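Local coordinates for DUF2442 domain-containing protein (Rhodospirillum rubrum ATCC 11170, PDB 3K8R), which is of unknown function, belongs to the DUF2442 family and forms a dimer in the crystal in which a strand pairs with one of the partner subunit, at residues 29-34 against 38-43; 49-54 against 91-96; 58-63 against 101-106; 68-73 against 79-84. All coordinates share one frame; numbering follows the deposited sequence.

Contact 1 of 4, residues 29-34 against 38-43; sequences KARYDR and RVIVDL. With EDO (1,2-ethanediol), chain C.
Arg31 and Asp42 meet through a bound 1,2-ethanediol, probably taken up from the crystallisation liquor. Arg31 NH1 donates to the diol O2 at 2.8 Å, with an N-H...O angle of 162°. The diol O2 in turn donates to Asp42 OD1, also at 2.8 Å. The direct salt bridge is long, with 3.9 Å from Arg31 NH1 to Asp42 OD2. The diol and the carboxylate both lie at the edge of the guanidinium. One guanidinium face is covered by Ile40, whose CD1 comes 3.5 Å from Arg31 NH2. Arg31 CG stands between the backbone N and the carbonyl carbon (chi1 72°), and the chain then runs extended alongside Ile40. Asp33 CB touches Ile40 CD1 on the same face of the sheet, while the carboxylate of Asp33 bonds to Ser36.

Tyr32 and Val39 are paired on the other face. Val39 CG2 lies 4.0 Å from Tyr32 CD1, at the ring edge. The Tyr32 hydroxyl is hydrogen-bonded to Arg54.

Behind these side chains is an antiparallel beta hairpin, and strand 48-51 continues the sheet beyond 38-43. Asp33 N reaches Arg38 O at 2.7 Å in an almost straight bond (178°). The face of Lys29, Arg31, Asp33, Arg38 and Asp42 is mostly polar, with Ile40 among them; Tyr32, Val39 and Val41 on the other are buried. The diol bridges Arg31 and Asp42, whose direct attraction is probably modest at this long spacing.

Contact 2 of 4, residues 49-54 against 91-96; sequences FAFPPR and PGLMAG
Phe49 lies with one ring face against Met94, a selenomethionine. Met94 CG sits 3.6 Å from the ring centroid and only 3° off the ring normal, a CH-pi contact over the centre. The selenium follows over the same face, 25° off the normal, as a Met-aromatic contact. The two side chains slide past each other in opposite directions. The Met94 chain bends at its last torsion (chi3 63°), which brings CE back to 4.1 Å from Phe49 CB.

Leu93 crosses Phe49 at about a right angle, with Leu93 CB 4.0 Å from Phe49 CE2. Its other end serves Phe51. Leu93 CD1 stands 3.6 Å from the Phe51 ring centroid, again over the face. Met94 thus covers a face of Phe49, while Leu93 touches both rings. An alanine in place of Phe49 would probably leave Met94 CG and selenium without this ring face of their own chain and open a gap between strand and helix.

The contact is buried and holds no hydrogen bond across it. Gly96, with positive phi, completes a Schellman motif after the helix. Helix 90-94 packs here on strand 48-51. Leu79 of strand 78-81 touches both Phe51 and Leu93, Leu43 of strand 38-43 touches Met94, and Phe49 of the second subunit also packs on Met94.

Contact 3 of 4, residues 58-63 against 101-106; sequences GLEGAS and KAWMAK
Glu60 and Trp103 meet through a single hydrogen bond. Trp103 NE1 donates to Glu60 OE2 at 2.7 Å, with an N-H...O angle of 149°. The carboxylate oxygen lies at the indole edge, in the ring plane, and it is met nearly along its C-O axis. The carboxylate and ring planes are 60° apart, so the groups are not stacked. Glu60 OE2 also lies near Trp103 CE2 and CZ2 at the same edge.

The other carboxylate oxygen turns back to its own loop. Glu60 OE1 accepts from Gly58 N at 3.0 Å, from above the carboxylate plane. The chain bends at its second torsion (chi2 88°), which lets the carboxylate reach both donors. Arg107 adds a salt bridge to Glu60 OE2. A leucine in place of Glu60 would probably leave the indole N-H and Arg107 without this acceptor, and Gly58 N without its side-chain acceptor.

Beyond this grip the contact is loose. It lies at the surface and buries just 82 Å², and both Glu60 and Trp103 stay partly exposed.

The loop holds a type I turn from Leu59 to Ala62. In the chain it follows strand 48-51 and precedes helix 64-67; Leu59 packs on Leu67 and on strand 86-89. The contact ties this loop to helix 101-105 near the end of the modelled chain.

Contact 4 of 4, residues 68-73 against 79-84; sequences CAVEIL and LHWETL
The backbones of Glu71 and His80 form an antiparallel hydrogen-bonded pair, with Glu71 N to His80 O at 2.8 Å and His80 N to Glu71 O at 2.7 Å. This is a beta hairpin of strands 71-73 and 78-81; the N-to-C directions of 71-73 and 79-81 differ by 124°, well short of straight antiparallel. Ile72 and Leu79 form the next, non-hydrogen-bonded pair. Their side chains lie on the face that meets Ala30 of strand 27-33.

His80 carries the other face. Leu73 crosses it obliquely and sets CD1 over one ring face, 3.4 Å from His80 CG. Glu71 runs beside His80 with its chain extended, which brings OE1 to the ring edge. Its carboxylate and the imidazole are 43° apart. His80 ND1 is bonded to Asp87 of strand 86-89, which anchors the ring, and a weak bond from His80 NE2 to Glu82 adds to it.

The acidic groups are close, with 3.9 Å from Glu71 OE1 to Glu82 OE1. A water lies within reach of both oxygens and may ease their repulsion.

Val70 packs against one face of Trp81. The side chains lie side by side and point the same way. Val70 CG2, anti to its own N, rests over the indole. Trp81 NE1 bonds to Leu67 O, which fixes the ring at the end of helix 64-67. Between Val70 and Trp81, Val70 CG2 comes to 3.6 Å of Trp81 CZ2.

Overall arrangement
Contact 1 comes first along the chain and closes before the others open. Contacts 2 and 3 then alternate their segments, and both span the hairpin of contact 4. Contacts 1 and 2 share the sheet 27-33, 38-43, 48-51, and their centres are 11 Å apart. Contact 4 belongs to the second sheet, 71-73, 78-81, 86-89. The two sheets meet where Ile72 and Val70 pack on residues 29-31, and where Leu79 reaches Phe51; Leu79 also touches Leu93 of helix 90-94. Contact 3 lies at the periphery, about 20 Å from contact 1 between centres. Leu59 links it to Trp81 and Leu84. Ala50 pairs with a strand of the second subunit, so the first sheet continues across the dimer.

Contact 1 of 4, residues 29-34 against 38-43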
loop_
_atom_site.group_PDB
_atom_site.type_symbol
_atom_site.label_atom_id
_atom_site.label_comp_id
_atom_site.label_asym_id
_atom_site.label_seq_id
_atom_site.Cartn_x
_atom_site.Cartn_y
_atom_site.Cartn_z
ATOM N N LYS A 29 9.830 -2.336 -7.962
ATOM C CA LYS A 29 9.315 -3.292 -8.930
ATOM C C LYS A 29 7.805 -3.172 -8.978
ATOM O O LYS A 29 7.183 -2.832 -7.975
ATOM C CB LYS A 29 9.666 -4.715 -8.510
ATOM C CG LYS A 29 11.142 -5.078 -8.560
ATOM C CD LYS A 29 11.331 -6.519 -8.102
ATOM C CE LYS A 29 12.778 -6.967 -8.157
ATOM N NZ LYS A 29 12.945 -8.341 -7.601
ATOM N N ALA A 30 7.219 -3.474 -10.137
ATOM C CA ALA A 30 5.760 -3.434 -10.340
ATOM C C ALA A 30 5.302 -4.540 -11.295
ATOM O O ALA A 30 5.923 -4.772 -12.324
ATOM C CB ALA A 30 5.358 -2.097 -10.890
ATOM N N ARG A 31 4.209 -5.219 -10.968
ATOM C CA ARG A 31 3.699 -6.273 -11.845
ATOM C C ARG A 31 2.203 -6.496 -11.681
ATOM O O ARG A 31 1.624 -6.172 -10.641
ATOM C CB ARG A 31 4.424 -7.588 -11.564
ATOM C CG ARG A 31 4.059 -8.254 -10.251
ATOM C CD ARG A 31 4.888 -9.505 -10.011
ATOM N NE ARG A 31 4.398 -10.308 -8.880
ATOM C CZ ARG A 31 4.655 -10.070 -7.595
ATOM N NH1 ARG A 31 5.381 -9.018 -7.225
ATOM N NH2 ARG A 31 4.163 -10.879 -6.662
ATOM N N TYR A 32 1.577 -7.042 -12.713
ATOM C CA TYR A 32 0.177 -7.377 -12.613
ATOM C C TYR A 32 0.092 -8.852 -12.234
ATOM O O TYR A 32 0.759 -9.699 -12.824
ATOM C CB TYR A 32 -0.560 -7.113 -13.916
ATOM C CG TYR A 32 -2.041 -7.443 -13.852
ATOM C CD1 TYR A 32 -2.924 -6.648 -13.125
ATOM C CD2 TYR A 32 -2.559 -8.534 -14.532
ATOM C CE1 TYR A 32 -4.271 -6.951 -13.069
ATOM C CE2 TYR A 32 -3.903 -8.835 -14.484
ATOM C CZ TYR A 32 -4.751 -8.040 -13.755
ATOM O OH TYR A 32 -6.085 -8.347 -13.719
ATOM N N ASP A 33 -0.697 -9.142 -11.215
ATOM C CA ASP A 33 -0.905 -10.492 -10.764
ATOM C C ASP A 33 -2.297 -10.856 -11.283
ATOM O O ASP A 33 -3.300 -10.284 -10.857
ATOM C CB ASP A 33 -0.822 -10.535 -9.239
ATOM C CG ASP A 33 -1.114 -11.889 -8.678
ATOM O OD1 ASP A 33 -0.532 -12.881 -9.146
ATOM O OD2 ASP A 33 -1.929 -11.966 -7.744
ATOM N N ARG A 34 -2.356 -11.781 -12.232
ATOM C CA ARG A 34 -3.631 -12.197 -12.798
ATOM C C ARG A 34 -4.500 -12.883 -11.763
ATOM O O ARG A 34 -5.717 -12.672 -11.735
ATOM C CB ARG A 34 -3.418 -13.156 -13.960
ATOM C CG ARG A 34 -2.618 -12.557 -15.056
ATOM C CD ARG A 34 -2.688 -13.353 -16.322
ATOM N NE ARG A 34 -2.011 -12.599 -17.359
ATOM C CZ ARG A 34 -2.032 -12.880 -18.650
ATOM N NH1 ARG A 34 -2.696 -13.934 -19.098
ATOM N NH2 ARG A 34 -1.377 -12.099 -19.498
ATOM N N ARG A 38 -4.599 -7.776 -9.248
ATOM C CA ARG A 38 -3.994 -6.558 -8.680
ATOM C C ARG A 38 -2.630 -6.264 -9.289
ATOM O O ARG A 38 -1.971 -7.142 -9.858
ATOM C CB ARG A 38 -3.764 -6.709 -7.171
ATOM C CG ARG A 38 -4.971 -7.073 -6.335
ATOM C CD ARG A 38 -5.996 -5.954 -6.255
ATOM N NE ARG A 38 -7.205 -6.362 -5.510
ATOM C CZ ARG A 38 -8.351 -6.823 -6.045
ATOM N NH1 ARG A 38 -8.514 -6.945 -7.362
ATOM N NH2 ARG A 38 -9.365 -7.156 -5.247
ATOM N N VAL A 39 -2.203 -5.015 -9.148
ATOM C CA VAL A 39 -0.863 -4.620 -9.548
ATOM C C VAL A 39 -0.071 -4.597 -8.248
ATOM O O VAL A 39 -0.366 -3.784 -7.380
ATOM C CB VAL A 39 -0.842 -3.231 -10.182
ATOM C CG1 VAL A 39 0.594 -2.813 -10.515
ATOM C CG2 VAL A 39 -1.726 -3.204 -11.419
ATOM N N ILE A 40 0.888 -5.512 -8.082
ATOM C CA ILE A 40 1.713 -5.558 -6.860
ATOM C C ILE A 40 2.975 -4.704 -7.036
ATOM O O ILE A 40 3.742 -4.909 -7.995
ATOM C CB ILE A 40 2.112 -6.995 -6.473
ATOM C CG1 ILE A 40 0.862 -7.857 -6.301
ATOM C CG2 ILE A 40 2.905 -6.994 -5.183
ATOM C CD1 ILE A 40 1.157 -9.286 -5.968
ATOM N N VAL A 41 3.172 -3.759 -6.110
ATOM C CA VAL A 41 4.297 -2.826 -6.143
ATOM C C VAL A 41 5.228 -3.028 -4.950
ATOM O O VAL A 41 4.826 -2.840 -3.799
ATOM C CB VAL A 41 3.829 -1.356 -6.108
ATOM C CG1 VAL A 41 5.018 -0.429 -6.315
ATOM C CG2 VAL A 41 2.767 -1.102 -7.163
ATOM N N ASP A 42 6.470 -3.400 -5.241
ATOM C CA ASP A 42 7.482 -3.598 -4.212
ATOM C C ASP A 42 8.186 -2.273 -3.969
ATOM O O ASP A 42 8.953 -1.799 -4.812
ATOM C CB ASP A 42 8.509 -4.636 -4.657
ATOM C CG ASP A 42 7.897 -5.986 -4.909
ATOM O OD1 ASP A 42 7.252 -6.513 -3.981
ATOM O OD2 ASP A 42 8.076 -6.522 -6.024
ATOM N N LEU A 43 7.912 -1.668 -2.821
ATOM C CA LEU A 43 8.522 -0.391 -2.481
ATOM C C LEU A 43 9.981 -0.581 -2.085
ATOM O O LEU A 43 10.359 -1.581 -1.464
ATOM C CB LEU A 43 7.739 0.315 -1.373
ATOM C CG LEU A 43 6.302 0.651 -1.761
ATOM C CD1 LEU A 43 5.608 1.240 -0.578
ATOM C CD2 LEU A 43 6.243 1.598 -2.957
HETATM C C1 EDO C . 4.675 -9.634 -2.816
HETATM O O1 EDO C . 3.833 -10.794 -2.757
HETATM C C2 EDO C . 5.979 -9.989 -3.529
HETATM O O2 EDO C . 6.245 -9.015 -4.545
#

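Contact 2 of 4, residues 49-54 against 91-96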
loop_
_atom_site.group_PDB
_atom_site.type_symbol
_atom_site.label_atom_id
_atom_site.label_comp_id
_atom_site.label_asym_id
_atom_site.label_seq_id
_atom_site.Cartn_x
_atom_site.Cartn_y
_atom_site.Cartn_z
ATOM N N PHE A 49 2.758 -2.465 -1.805
ATOM C CA PHE A 49 1.454 -1.842 -2.043
ATOM C C PHE A 49 0.768 -2.533 -3.214
ATOM O O PHE A 49 1.383 -2.745 -4.252
ATOM C CB PHE A 49 1.618 -0.347 -2.323
ATOM C CG PHE A 49 0.333 0.362 -2.676
ATOM C CD1 PHE A 49 -0.623 0.625 -1.700
ATOM C CD2 PHE A 49 0.100 0.798 -3.967
ATOM C CE1 PHE A 49 -1.797 1.283 -2.012
ATOM C CE2 PHE A 49 -1.068 1.459 -4.287
ATOM C CZ PHE A 49 -2.023 1.700 -3.300
ATOM N N ALA A 50 -0.497 -2.904 -3.034
ATOM C CA ALA A 50 -1.266 -3.556 -4.097
ATOM C C ALA A 50 -2.535 -2.763 -4.331
ATOM O O ALA A 50 -3.209 -2.398 -3.366
ATOM C CB ALA A 50 -1.607 -4.995 -3.720
ATOM N N PHE A 51 -2.849 -2.485 -5.596
ATOM C CA PHE A 51 -4.091 -1.788 -5.951
ATOM C C PHE A 51 -4.729 -2.467 -7.149
ATOM O O PHE A 51 -4.014 -2.970 -8.024
ATOM C CB PHE A 51 -3.831 -0.329 -6.276
ATOM C CG PHE A 51 -3.013 -0.115 -7.523
ATOM C CD1 PHE A 51 -1.628 -0.196 -7.488
ATOM C CD2 PHE A 51 -3.627 0.195 -8.732
ATOM C CE1 PHE A 51 -0.860 0.009 -8.646
ATOM C CE2 PHE A 51 -2.870 0.405 -9.899
ATOM C CZ PHE A 51 -1.484 0.313 -9.854
ATOM N N PRO A 52 -6.068 -2.541 -7.175
ATOM C CA PRO A 52 -6.745 -3.089 -8.346
ATOM C C PRO A 52 -6.742 -2.019 -9.427
ATOM O O PRO A 52 -7.435 -1.018 -9.280
ATOM C CB PRO A 52 -8.160 -3.353 -7.850
ATOM C CG PRO A 52 -8.328 -2.460 -6.694
ATOM C CD PRO A 52 -6.993 -2.364 -6.047
ATOM N N PRO A 53 -5.978 -2.233 -10.508
ATOM C CA PRO A 53 -5.795 -1.230 -11.556
ATOM C C PRO A 53 -7.055 -0.793 -12.319
ATOM O O PRO A 53 -7.076 0.328 -12.837
ATOM C CB PRO A 53 -4.802 -1.900 -12.505
ATOM C CG PRO A 53 -5.102 -3.342 -12.370
ATOM C CD PRO A 53 -5.500 -3.559 -10.940
ATOM N N ARG A 54 -8.090 -1.632 -12.393
ATOM C CA ARG A 54 -9.323 -1.235 -13.106
ATOM C C ARG A 54 -10.128 -0.164 -12.379
ATOM O O ARG A 54 -11.121 0.306 -12.915
ATOM C CB ARG A 54 -10.196 -2.439 -13.467
ATOM C CG ARG A 54 -9.524 -3.330 -14.489
ATOM C CD ARG A 54 -10.401 -4.451 -14.989
ATOM N NE ARG A 54 -9.701 -5.213 -16.025
ATOM C CZ ARG A 54 -8.972 -6.306 -15.823
ATOM N NH1 ARG A 54 -8.838 -6.819 -14.611
ATOM N NH2 ARG A 54 -8.373 -6.899 -16.848
ATOM N N PRO A 91 2.278 7.857 -5.173
ATOM C CA PRO A 91 1.800 8.506 -3.954
ATOM C C PRO A 91 0.301 8.776 -4.004
ATOM O O PRO A 91 -0.377 8.620 -2.985
ATOM C CB PRO A 91 2.591 9.815 -3.915
ATOM C CG PRO A 91 3.813 9.554 -4.728
ATOM C CD PRO A 91 3.399 8.595 -5.790
ATOM N N GLY A 92 -0.199 9.174 -5.175
ATOM C CA GLY A 92 -1.624 9.433 -5.366
ATOM C C GLY A 92 -2.428 8.177 -5.089
ATOM O O GLY A 92 -3.388 8.198 -4.320
ATOM N N LEU A 93 -2.011 7.072 -5.698
ATOM C CA LEU A 93 -2.679 5.787 -5.513
ATOM C C LEU A 93 -2.643 5.369 -4.044
ATOM O O LEU A 93 -3.616 4.848 -3.516
ATOM C CB LEU A 93 -2.040 4.697 -6.394
ATOM C CG LEU A 93 -2.255 4.773 -7.913
ATOM C CD1 LEU A 93 -1.493 3.662 -8.616
ATOM C CD2 LEU A 93 -3.723 4.692 -8.270
HETATM N N MSE A 94 -1.523 5.616 -3.374
HETATM C CA MSE A 94 -1.404 5.249 -1.961
HETATM C C MSE A 94 -2.235 6.175 -1.067
HETATM O O MSE A 94 -2.606 5.800 0.035
HETATM C CB MSE A 94 0.073 5.188 -1.545
HETATM C CG MSE A 94 0.837 4.123 -2.351
HETATM SE SE MSE A 94 2.635 3.715 -1.760
HETATM C CE MSE A 94 2.285 3.013 0.003
ATOM N N ALA A 95 -2.549 7.370 -1.563
ATOM C CA ALA A 95 -3.386 8.323 -0.836
ATOM C C ALA A 95 -4.865 8.014 -1.050
ATOM O O ALA A 95 -5.729 8.629 -0.418
ATOM C CB ALA A 95 -3.094 9.734 -1.298
ATOM N N GLY A 96 -5.159 7.074 -1.945
ATOM C CA GLY A 96 -6.534 6.731 -2.272
ATOM C C GLY A 96 -7.070 7.537 -3.446
ATOM O O GLY A 96 -8.267 7.536 -3.701
#

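Contact 3 of 4, residues 58-63 against 101-106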
loop_
_atom_site.group_PDB
_atom_site.type_symbol
_atom_site.label_atom_id
_atom_site.label_comp_id
_atom_site.label_asym_id
_atom_site.label_seq_id
_atom_site.Cartn_x
_atom_site.Cartn_y
_atom_site.Cartn_z
ATOM N N GLY A 58 -8.093 5.476 -16.754
ATOM C CA GLY A 58 -7.388 5.124 -17.977
ATOM C C GLY A 58 -7.176 3.638 -18.150
ATOM O O GLY A 58 -6.711 3.227 -19.205
ATOM N N LEU A 59 -7.507 2.840 -17.123
ATOM C CA LEU A 59 -7.334 1.380 -17.167
ATOM C C LEU A 59 -8.645 0.596 -16.932
ATOM O O LEU A 59 -8.636 -0.633 -16.875
ATOM C CB LEU A 59 -6.260 0.941 -16.151
ATOM C CG LEU A 59 -4.821 1.473 -16.304
ATOM C CD1 LEU A 59 -3.923 0.947 -15.191
ATOM C CD2 LEU A 59 -4.210 1.137 -17.669
ATOM N N GLU A 60 -9.781 1.285 -16.851
ATOM C CA GLU A 60 -11.059 0.609 -16.576
ATOM C C GLU A 60 -11.373 -0.552 -17.503
ATOM O O GLU A 60 -11.988 -1.517 -17.072
ATOM C CB GLU A 60 -12.254 1.566 -16.655
ATOM C CG GLU A 60 -12.257 2.751 -15.702
ATOM C CD GLU A 60 -11.533 3.970 -16.251
ATOM O OE1 GLU A 60 -10.588 3.822 -17.064
ATOM O OE2 GLU A 60 -11.925 5.089 -15.866
ATOM N N GLY A 61 -10.972 -0.448 -18.769
ATOM C CA GLY A 61 -11.280 -1.474 -19.759
ATOM C C GLY A 61 -10.112 -2.284 -20.277
ATOM O O GLY A 61 -10.279 -3.075 -21.194
ATOM N N ALA A 62 -8.932 -2.118 -19.691
ATOM C CA ALA A 62 -7.750 -2.855 -20.148
ATOM C C ALA A 62 -7.854 -4.345 -19.851
ATOM O O ALA A 62 -8.488 -4.740 -18.882
ATOM C CB ALA A 62 -6.515 -2.297 -19.513
ATOM N N SER A 63 -7.229 -5.166 -20.689
ATOM C CA SER A 63 -7.240 -6.608 -20.493
ATOM C C SER A 63 -6.083 -7.018 -19.600
ATOM O O SER A 63 -5.142 -6.263 -19.414
ATOM C CB SER A 63 -7.103 -7.315 -21.833
ATOM O OG SER A 63 -5.846 -7.033 -22.425
ATOM N N LYS A 101 -10.775 14.641 -10.182
ATOM C CA LYS A 101 -12.083 14.770 -9.567
ATOM C C LYS A 101 -13.159 14.866 -10.642
ATOM O O LYS A 101 -14.280 14.405 -10.440
ATOM C CB LYS A 101 -12.130 15.956 -8.613
ATOM C CG LYS A 101 -11.281 15.725 -7.391
ATOM C CD LYS A 101 -11.634 16.643 -6.255
ATOM C CE LYS A 101 -10.916 16.224 -4.983
ATOM N NZ LYS A 101 -11.288 17.081 -3.816
ATOM N N ALA A 102 -12.803 15.445 -11.786
ATOM C CA ALA A 102 -13.714 15.541 -12.916
ATOM C C ALA A 102 -14.138 14.147 -13.366
ATOM O O ALA A 102 -15.305 13.915 -13.673
ATOM C CB ALA A 102 -13.053 16.278 -14.062
ATOM N N TRP A 103 -13.176 13.231 -13.395
ATOM C CA TRP A 103 -13.404 11.844 -13.806
ATOM C C TRP A 103 -14.239 11.083 -12.778
ATOM O O TRP A 103 -15.216 10.419 -13.134
ATOM C CB TRP A 103 -12.050 11.174 -14.048
ATOM C CG TRP A 103 -12.032 9.680 -14.122
ATOM C CD1 TRP A 103 -12.184 8.903 -15.239
ATOM C CD2 TRP A 103 -11.778 8.777 -13.032
ATOM N NE1 TRP A 103 -12.068 7.572 -14.901
ATOM C CE2 TRP A 103 -11.818 7.468 -13.554
ATOM C CE3 TRP A 103 -11.536 8.951 -11.658
ATOM C CZ2 TRP A 103 -11.623 6.335 -12.748
ATOM C CZ3 TRP A 103 -11.348 7.829 -10.854
ATOM C CH2 TRP A 103 -11.392 6.540 -11.405
HETATM N N MSE A 104 -13.870 11.193 -11.505
HETATM C CA MSE A 104 -14.627 10.548 -10.444
HETATM C C MSE A 104 -16.076 10.998 -10.479
HETATM O O MSE A 104 -16.984 10.183 -10.349
HETATM C CB MSE A 104 -14.007 10.844 -9.089
HETATM C CG MSE A 104 -12.723 10.072 -8.853
HETATM SE SE MSE A 104 -11.778 10.655 -7.267
HETATM C CE MSE A 104 -10.630 9.052 -6.957
ATOM N N ALA A 105 -16.285 12.294 -10.677
ATOM C CA ALA A 105 -17.630 12.852 -10.782
ATOM C C ALA A 105 -18.409 12.288 -11.984
ATOM O O ALA A 105 -19.632 12.159 -11.910
ATOM C CB ALA A 105 -17.568 14.365 -10.854
ATOM N N LYS A 106 -17.716 11.950 -13.078
ATOM C CA LYS A 106 -18.366 11.378 -14.269
ATOM C C LYS A 106 -18.583 9.877 -14.066
ATOM O O LYS A 106 -18.146 9.062 -14.874
ATOM C CB LYS A 106 -17.546 11.644 -15.538
#

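Contact 4 of 4, residues 68-73 against 79-84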
loop_
_atom_site.group_PDB
_atom_site.type_symbol
_atom_site.label_atom_id
_atom_site.label_comp_id
_atom_site.label_asym_id
_atom_site.label_seq_id
_atom_site.Cartn_x
_atom_site.Cartn_y
_atom_site.Cartn_z
ATOM N N CYS A 68 -0.269 -6.177 -17.772
ATOM C CA CYS A 68 1.098 -6.645 -17.530
ATOM C C CYS A 68 2.195 -5.742 -18.050
ATOM O O CYS A 68 3.332 -5.871 -17.631
ATOM C CB CYS A 68 1.296 -7.993 -18.189
ATOM S SG CYS A 68 0.161 -9.177 -17.545
ATOM N N ALA A 69 1.865 -4.834 -18.956
ATOM C CA ALA A 69 2.860 -3.930 -19.524
ATOM C C ALA A 69 3.357 -2.864 -18.545
ATOM O O ALA A 69 4.189 -2.038 -18.923
ATOM C CB ALA A 69 2.309 -3.264 -20.797
ATOM N N VAL A 70 2.872 -2.884 -17.302
ATOM C CA VAL A 70 3.238 -1.861 -16.334
ATOM C C VAL A 70 4.740 -1.713 -16.234
ATOM O O VAL A 70 5.464 -2.702 -16.255
ATOM C CB VAL A 70 2.670 -2.138 -14.945
ATOM C CG1 VAL A 70 3.197 -3.465 -14.407
ATOM C CG2 VAL A 70 3.002 -0.972 -14.000
ATOM N N GLU A 71 5.172 -0.452 -16.165
ATOM C CA GLU A 71 6.578 -0.036 -16.064
ATOM C C GLU A 71 6.721 1.054 -15.004
ATOM O O GLU A 71 5.773 1.786 -14.731
ATOM C CB GLU A 71 7.059 0.572 -17.383
ATOM C CG GLU A 71 7.370 -0.388 -18.497
ATOM C CD GLU A 71 7.889 0.337 -19.732
ATOM O OE1 GLU A 71 7.132 1.100 -20.377
ATOM O OE2 GLU A 71 9.066 0.133 -20.070
ATOM N N ILE A 72 7.915 1.173 -14.431
ATOM C CA ILE A 72 8.197 2.203 -13.432
ATOM C C ILE A 72 8.935 3.353 -14.117
ATOM O O ILE A 72 9.930 3.138 -14.805
ATOM C CB ILE A 72 9.051 1.657 -12.263
ATOM C CG1 ILE A 72 8.327 0.499 -11.570
ATOM C CG2 ILE A 72 9.353 2.753 -11.260
ATOM C CD1 ILE A 72 9.166 -0.216 -10.517
ATOM N N LEU A 73 8.414 4.565 -13.957
ATOM C CA LEU A 73 9.062 5.767 -14.493
ATOM C C LEU A 73 9.071 6.844 -13.402
ATOM O O LEU A 73 8.358 6.739 -12.413
ATOM C CB LEU A 73 8.402 6.248 -15.800
ATOM C CG LEU A 73 8.679 5.440 -17.093
ATOM C CD1 LEU A 73 7.862 6.009 -18.243
ATOM C CD2 LEU A 73 10.173 5.378 -17.493
ATOM N N LEU A 79 3.824 4.928 -12.291
ATOM C CA LEU A 79 3.581 3.680 -12.988
ATOM C C LEU A 79 3.116 4.063 -14.394
ATOM O O LEU A 79 2.222 4.905 -14.553
ATOM C CB LEU A 79 2.538 2.852 -12.248
ATOM C CG LEU A 79 2.970 2.466 -10.827
ATOM C CD1 LEU A 79 1.858 1.730 -10.089
ATOM C CD2 LEU A 79 4.257 1.641 -10.885
ATOM N N HIS A 80 3.731 3.448 -15.403
ATOM C CA HIS A 80 3.498 3.794 -16.800
ATOM C C HIS A 80 3.089 2.587 -17.636
ATOM O O HIS A 80 3.571 1.474 -17.419
ATOM C CB HIS A 80 4.800 4.421 -17.352
ATOM C CG HIS A 80 4.789 4.731 -18.827
ATOM N ND1 HIS A 80 4.170 5.846 -19.358
ATOM C CD2 HIS A 80 5.381 4.101 -19.872
ATOM C CE1 HIS A 80 4.345 5.867 -20.668
ATOM N NE2 HIS A 80 5.077 4.819 -21.006
ATOM N N TRP A 81 2.164 2.830 -18.568
ATOM C CA TRP A 81 1.736 1.858 -19.582
ATOM C C TRP A 81 1.926 2.562 -20.930
ATOM O O TRP A 81 1.190 3.491 -21.263
ATOM C CB TRP A 81 0.283 1.423 -19.391
ATOM C CG TRP A 81 0.047 0.490 -18.216
ATOM C CD1 TRP A 81 -0.112 -0.874 -18.258
ATOM C CD2 TRP A 81 -0.066 0.861 -16.842
ATOM N NE1 TRP A 81 -0.323 -1.365 -16.997
ATOM C CE2 TRP A 81 -0.297 -0.322 -16.107
ATOM C CE3 TRP A 81 0.009 2.078 -16.157
ATOM C CZ2 TRP A 81 -0.455 -0.316 -14.722
ATOM C CZ3 TRP A 81 -0.153 2.082 -14.782
ATOM C CH2 TRP A 81 -0.384 0.897 -14.080
ATOM N N GLU A 82 2.934 2.120 -21.679
ATOM C CA GLU A 82 3.333 2.731 -22.944
ATOM C C GLU A 82 2.220 2.745 -23.990
ATOM O O GLU A 82 1.687 3.809 -24.311
ATOM C CB GLU A 82 4.561 1.995 -23.497
ATOM C CG GLU A 82 5.252 2.685 -24.667
ATOM C CD GLU A 82 6.053 3.878 -24.212
ATOM O OE1 GLU A 82 6.858 3.708 -23.263
ATOM O OE2 GLU A 82 5.887 4.970 -24.800
ATOM N N THR A 83 1.867 1.566 -24.501
ATOM C CA THR A 83 0.863 1.441 -25.551
ATOM C C THR A 83 -0.457 2.103 -25.161
ATOM O O THR A 83 -1.028 2.840 -25.952
ATOM C CB THR A 83 0.612 -0.033 -25.945
ATOM O OG1 THR A 83 1.839 -0.638 -26.359
ATOM C CG2 THR A 83 -0.398 -0.125 -27.086
ATOM N N LEU A 84 -0.932 1.861 -23.944
ATOM C CA LEU A 84 -2.195 2.451 -23.507
ATOM C C LEU A 84 -2.078 3.936 -23.223
ATOM O O LEU A 84 -3.094 4.633 -23.109
ATOM C CB LEU A 84 -2.719 1.758 -22.255
ATOM C CG LEU A 84 -3.225 0.326 -22.381
ATOM C CD1 LEU A 84 -3.705 -0.129 -21.007
ATOM C CD2 LEU A 84 -4.336 0.197 -23.408
HETATM O O HOH W 1 8.968 2.048 -22.037
#